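Local coordinates for FAA hydrolase family protein (Pseudomonas aeruginosa, PDB 6J5Y) that probably hydrolyses fumarylpyruvate, as a manganese-bound member of the fumarylacetoacetate hydrolase superfamily that holds pyruvate in its pocket, at residues A[52-57]-A[137-142]; A[176-179]-A[185-188]. All blocks are in the same frame, centred on the assembly; numbering follows the deposited sequence.

Interaction 1 of 2, residues A[52-57]-A[137-142]; sequences FCKPAD and DRSAPI
Lys54 reaches from strand 50-54 to Ser139 and Ala140, where strand 140-147 begins. Its CB points toward that segment, and the chain then runs extended as far as CE. CG, set anti to the carbonyl carbon (chi1 -59°), passes 4.0 Å from OG of Ser139. CD of Lys54 meets both residues from one side, 3.6 Å from Ser139 OG and 3.9 Å from the methyl CB of Ala140, the one apolar touch of the contact. At CE the chain bends (chi4 -98°), and this last turn brings NZ to the serine. There NZ donates to Ser139 O at 3.0 Å, coming from above the carbonyl plane, 61° out of it, and not along a lone pair. A second, weak bond joins NZ to Ser139 OG at 3.2 Å, so one residue offers both its backbone and its side-chain oxygen. The hydroxyl also has a stronger tie to Phe136 O, which helps fix its rotation. At the edge of the contact, a water accepts from Arg138 N and donates to Asp57 O at 2.8 Å, bridging the two backbones.

The buried ammonium has its main partner outside both segments: it forms a salt bridge with Asp113 OD1 and also donates to Lys134 O. Phe52, two residues earlier on the strand, touches the pyruvate. Since Asp113 binds the manganese, Lys54 is a second-shell residue that probably helps position that carboxylate in the active site of this fumarylacetoacetate hydrolase-family fold.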
# COMPACT_ATOMS: atom_id res chain seq x y z
N PHE A 52 7.77 0.29 7.35
CA PHE A 52 6.92 -0.33 8.39
C PHE A 52 6.15 -1.47 7.73
O PHE A 52 6.37 -1.73 6.52
CB PHE A 52 6.02 0.71 9.04
CG PHE A 52 5.03 1.40 8.13
CD1 PHE A 52 5.41 2.53 7.41
CD2 PHE A 52 3.72 0.97 8.06
CE1 PHE A 52 4.49 3.22 6.64
CE2 PHE A 52 2.81 1.64 7.24
CZ PHE A 52 3.21 2.75 6.52
N CYS A 53 5.33 -2.14 8.54
CA CYS A 53 4.64 -3.38 8.15
C CYS A 53 3.19 -3.35 8.62
O CYS A 53 2.82 -2.55 9.51
CB CYS A 53 5.33 -4.62 8.70
SG CYS A 53 6.99 -4.88 8.02
N LYS A 54 2.40 -4.16 7.93
CA LYS A 54 1.04 -4.53 8.31
C LYS A 54 1.00 -6.04 8.23
O LYS A 54 1.76 -6.63 7.47
CB LYS A 54 -0.00 -3.96 7.34
CG LYS A 54 -0.01 -2.44 7.22
CD LYS A 54 -0.92 -1.98 6.11
CE LYS A 54 -0.94 -0.48 5.96
NZ LYS A 54 -2.11 0.10 6.65
N PRO A 55 0.11 -6.68 9.00
CA PRO A 55 -0.12 -8.12 8.83
C PRO A 55 -0.79 -8.40 7.47
O PRO A 55 -1.59 -7.59 6.98
CB PRO A 55 -0.99 -8.48 10.04
CG PRO A 55 -1.68 -7.18 10.42
CD PRO A 55 -0.69 -6.08 10.08
N ALA A 56 -0.44 -9.54 6.87
CA ALA A 56 -1.06 -10.07 5.65
C ALA A 56 -2.57 -9.91 5.78
O ALA A 56 -3.20 -9.59 4.77
CB ALA A 56 -0.71 -11.54 5.45
N ASP A 57 -3.14 -10.22 6.96
CA ASP A 57 -4.62 -10.32 7.12
C ASP A 57 -5.26 -8.94 7.32
O ASP A 57 -6.48 -8.91 7.46
CB ASP A 57 -5.05 -11.34 8.18
CG ASP A 57 -4.59 -11.16 9.61
OD1 ASP A 57 -4.19 -10.04 9.99
OD2 ASP A 57 -4.67 -12.15 10.33
N ASP A 137 -6.83 -3.56 11.82
CA ASP A 137 -7.78 -4.47 11.13
C ASP A 137 -8.22 -3.83 9.81
O ASP A 137 -8.56 -2.62 9.81
CB ASP A 137 -8.93 -4.83 12.07
CG ASP A 137 -8.52 -5.67 13.26
OD1 ASP A 137 -7.40 -6.28 13.22
OD2 ASP A 137 -9.30 -5.73 14.22
N ARG A 138 -8.09 -4.58 8.71
CA ARG A 138 -8.59 -4.23 7.35
C ARG A 138 -8.00 -2.88 6.95
O ARG A 138 -8.71 -2.07 6.34
CB ARG A 138 -10.12 -4.25 7.37
CG ARG A 138 -10.70 -5.62 7.68
CD ARG A 138 -12.20 -5.65 7.48
NE ARG A 138 -12.62 -7.03 7.34
CZ ARG A 138 -13.25 -7.56 6.29
NH1 ARG A 138 -13.57 -8.85 6.30
NH2 ARG A 138 -13.58 -6.82 5.24
N SER A 139 -6.71 -2.68 7.22
CA SER A 139 -6.00 -1.39 7.03
C SER A 139 -5.37 -1.33 5.64
O SER A 139 -4.78 -0.27 5.34
CB SER A 139 -4.98 -1.16 8.10
OG SER A 139 -3.95 -2.13 8.07
N ALA A 140 -5.51 -2.37 4.81
CA ALA A 140 -4.86 -2.41 3.47
C ALA A 140 -5.78 -2.97 2.40
O ALA A 140 -5.53 -4.05 1.89
CB ALA A 140 -3.56 -3.18 3.51
N PRO A 141 -6.80 -2.20 1.97
CA PRO A 141 -7.53 -2.54 0.75
C PRO A 141 -6.61 -2.55 -0.48
O PRO A 141 -5.72 -1.71 -0.60
CB PRO A 141 -8.59 -1.43 0.67
CG PRO A 141 -8.75 -0.98 2.12
CD PRO A 141 -7.32 -0.97 2.61
N ILE A 142 -6.86 -3.46 -1.41
CA ILE A 142 -6.02 -3.60 -2.63
C ILE A 142 -6.87 -4.16 -3.78
O ILE A 142 -7.76 -4.98 -3.51
CB ILE A 142 -4.81 -4.51 -2.31
CG1 ILE A 142 -3.79 -4.50 -3.44
CG2 ILE A 142 -5.27 -5.92 -1.97
CD1 ILE A 142 -2.52 -5.23 -3.09
O HOH W 1 -7.71 -7.38 9.48

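Interaction 2 of 2, residues A[176-179]-A[185-188]; sequences LIWS and SYLS
An edge-to-face (T-shaped) aromatic pair joins the loop before helix 180-190 to the second half of that helix: Tyr186 presents its ring edge to the indole face of Trp178. The evidence lies in the ring geometry. The tyrosine ring and the five-membered ring of the indole have centroids 4.8 Å apart, and their planes meet at 79°, close to perpendicular. The touching edge is the CD2-CE2 side of the tyrosine, while CD1 of Trp178 lies in the plane of the tyrosine ring. CD2 of Tyr186 sits over the middle of the indole, 3.5 Å above its plane, so it comes near atoms of both fused rings, whereas Tyr186 CE2 leans toward the pyrrole part and lies 3.6 Å from Trp178 NE1. Such an approach turns the C-H groups of one ring toward the pi cloud of the other.

Both side chains leave their backbones with CG beside the N and anti to the carbonyl carbon, and both CB atoms point toward the opposing segment. The backbones themselves stay well apart, the CA atoms of Trp178 and Tyr186 being 8.8 Å from each other, so the rings alone span the gap.

The start of the helix is fixed separately, by Ser179 at the N-cap. Around the pair, Trp178 also touches Pro49, and Tyr186 packs on Leu98 and Phe51, so this partly exposed contact joins helix 180-190 and its leading loop to helix 98-101, to strand 50-54 and to the loop residue just before that strand. Within the same helical turn, Ser188 OG donates back to Ser185 O at 2.6 Å, tilted 28° from that carbonyl's plane.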
# COMPACT_ATOMS: atom_id res chain seq x y z
N LEU A 176 8.33 8.91 -7.04
CA LEU A 176 8.81 8.10 -5.89
C LEU A 176 10.25 8.52 -5.61
O LEU A 176 11.02 8.59 -6.59
CB LEU A 176 8.76 6.60 -6.21
CG LEU A 176 7.37 5.95 -6.27
CD1 LEU A 176 7.48 4.50 -6.75
CD2 LEU A 176 6.69 5.99 -4.91
N ILE A 177 10.61 8.78 -4.34
CA ILE A 177 12.00 9.16 -3.96
C ILE A 177 12.87 7.91 -4.14
O ILE A 177 13.88 7.99 -4.86
CB ILE A 177 12.09 9.74 -2.53
CG1 ILE A 177 11.26 11.03 -2.38
CG2 ILE A 177 13.55 9.96 -2.16
CD1 ILE A 177 11.03 11.48 -0.94
N TRP A 178 12.49 6.80 -3.52
CA TRP A 178 13.01 5.45 -3.85
C TRP A 178 12.03 4.78 -4.82
O TRP A 178 10.95 4.40 -4.40
CB TRP A 178 13.26 4.61 -2.60
CG TRP A 178 14.38 5.10 -1.74
CD1 TRP A 178 15.40 5.96 -2.08
CD2 TRP A 178 14.62 4.73 -0.38
NE1 TRP A 178 16.25 6.14 -1.03
CE2 TRP A 178 15.79 5.41 0.04
CE3 TRP A 178 13.95 3.89 0.52
CZ2 TRP A 178 16.30 5.27 1.32
CZ3 TRP A 178 14.47 3.75 1.78
CH2 TRP A 178 15.61 4.44 2.18
N SER A 179 12.41 4.66 -6.08
CA SER A 179 11.68 3.91 -7.13
C SER A 179 11.37 2.50 -6.63
O SER A 179 11.97 2.06 -5.63
CB SER A 179 12.53 3.86 -8.39
OG SER A 179 13.71 3.08 -8.16
N SER A 185 15.60 -3.23 -3.50
CA SER A 185 17.02 -3.33 -3.10
C SER A 185 17.15 -2.97 -1.63
O SER A 185 17.73 -3.76 -0.89
CB SER A 185 17.94 -2.45 -3.92
OG SER A 185 18.13 -3.03 -5.19
N TYR A 186 16.62 -1.83 -1.21
CA TYR A 186 16.92 -1.33 0.17
C TYR A 186 16.20 -2.19 1.21
O TYR A 186 16.81 -2.56 2.21
CB TYR A 186 16.70 0.18 0.27
CG TYR A 186 17.53 0.99 -0.69
CD1 TYR A 186 18.67 0.47 -1.29
CD2 TYR A 186 17.18 2.29 -1.01
CE1 TYR A 186 19.43 1.22 -2.17
CE2 TYR A 186 17.94 3.06 -1.87
CZ TYR A 186 19.06 2.52 -2.48
OH TYR A 186 19.80 3.25 -3.36
N LEU A 187 14.94 -2.53 0.99
CA LEU A 187 14.18 -3.47 1.86
C LEU A 187 15.00 -4.75 2.04
O LEU A 187 15.10 -5.27 3.19
CB LEU A 187 12.84 -3.74 1.18
CG LEU A 187 11.60 -4.03 2.02
CD1 LEU A 187 11.45 -3.12 3.25
CD2 LEU A 187 10.39 -3.92 1.11
N SER A 188 15.59 -5.25 0.96
CA SER A 188 16.33 -6.54 0.92
C SER A 188 17.65 -6.46 1.72
O SER A 188 18.25 -7.52 1.87
CB SER A 188 16.58 -7.02 -0.50
OG SER A 188 17.64 -6.31 -1.13

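How the interactions relate
The two contacts are separate: their centres lie 20 Å apart, and their nearest atoms stay about 6 Å from each other without touching. Strand 50-54 nevertheless connects them, since its Phe51 packs on Tyr186 of interaction 2 while its Phe52 and Lys54 belong to interaction 1. Their relation to the active site differs. The side chain of Lys54 is about 7 Å from both the manganese and the pyruvate, whereas that of Trp178 is about 11 Å from the pyruvate and 13 Å from the metal. Interaction 1 therefore borders the metal site through charge and hydrogen bonds, and interaction 2 is aromatic packing nearer the surface.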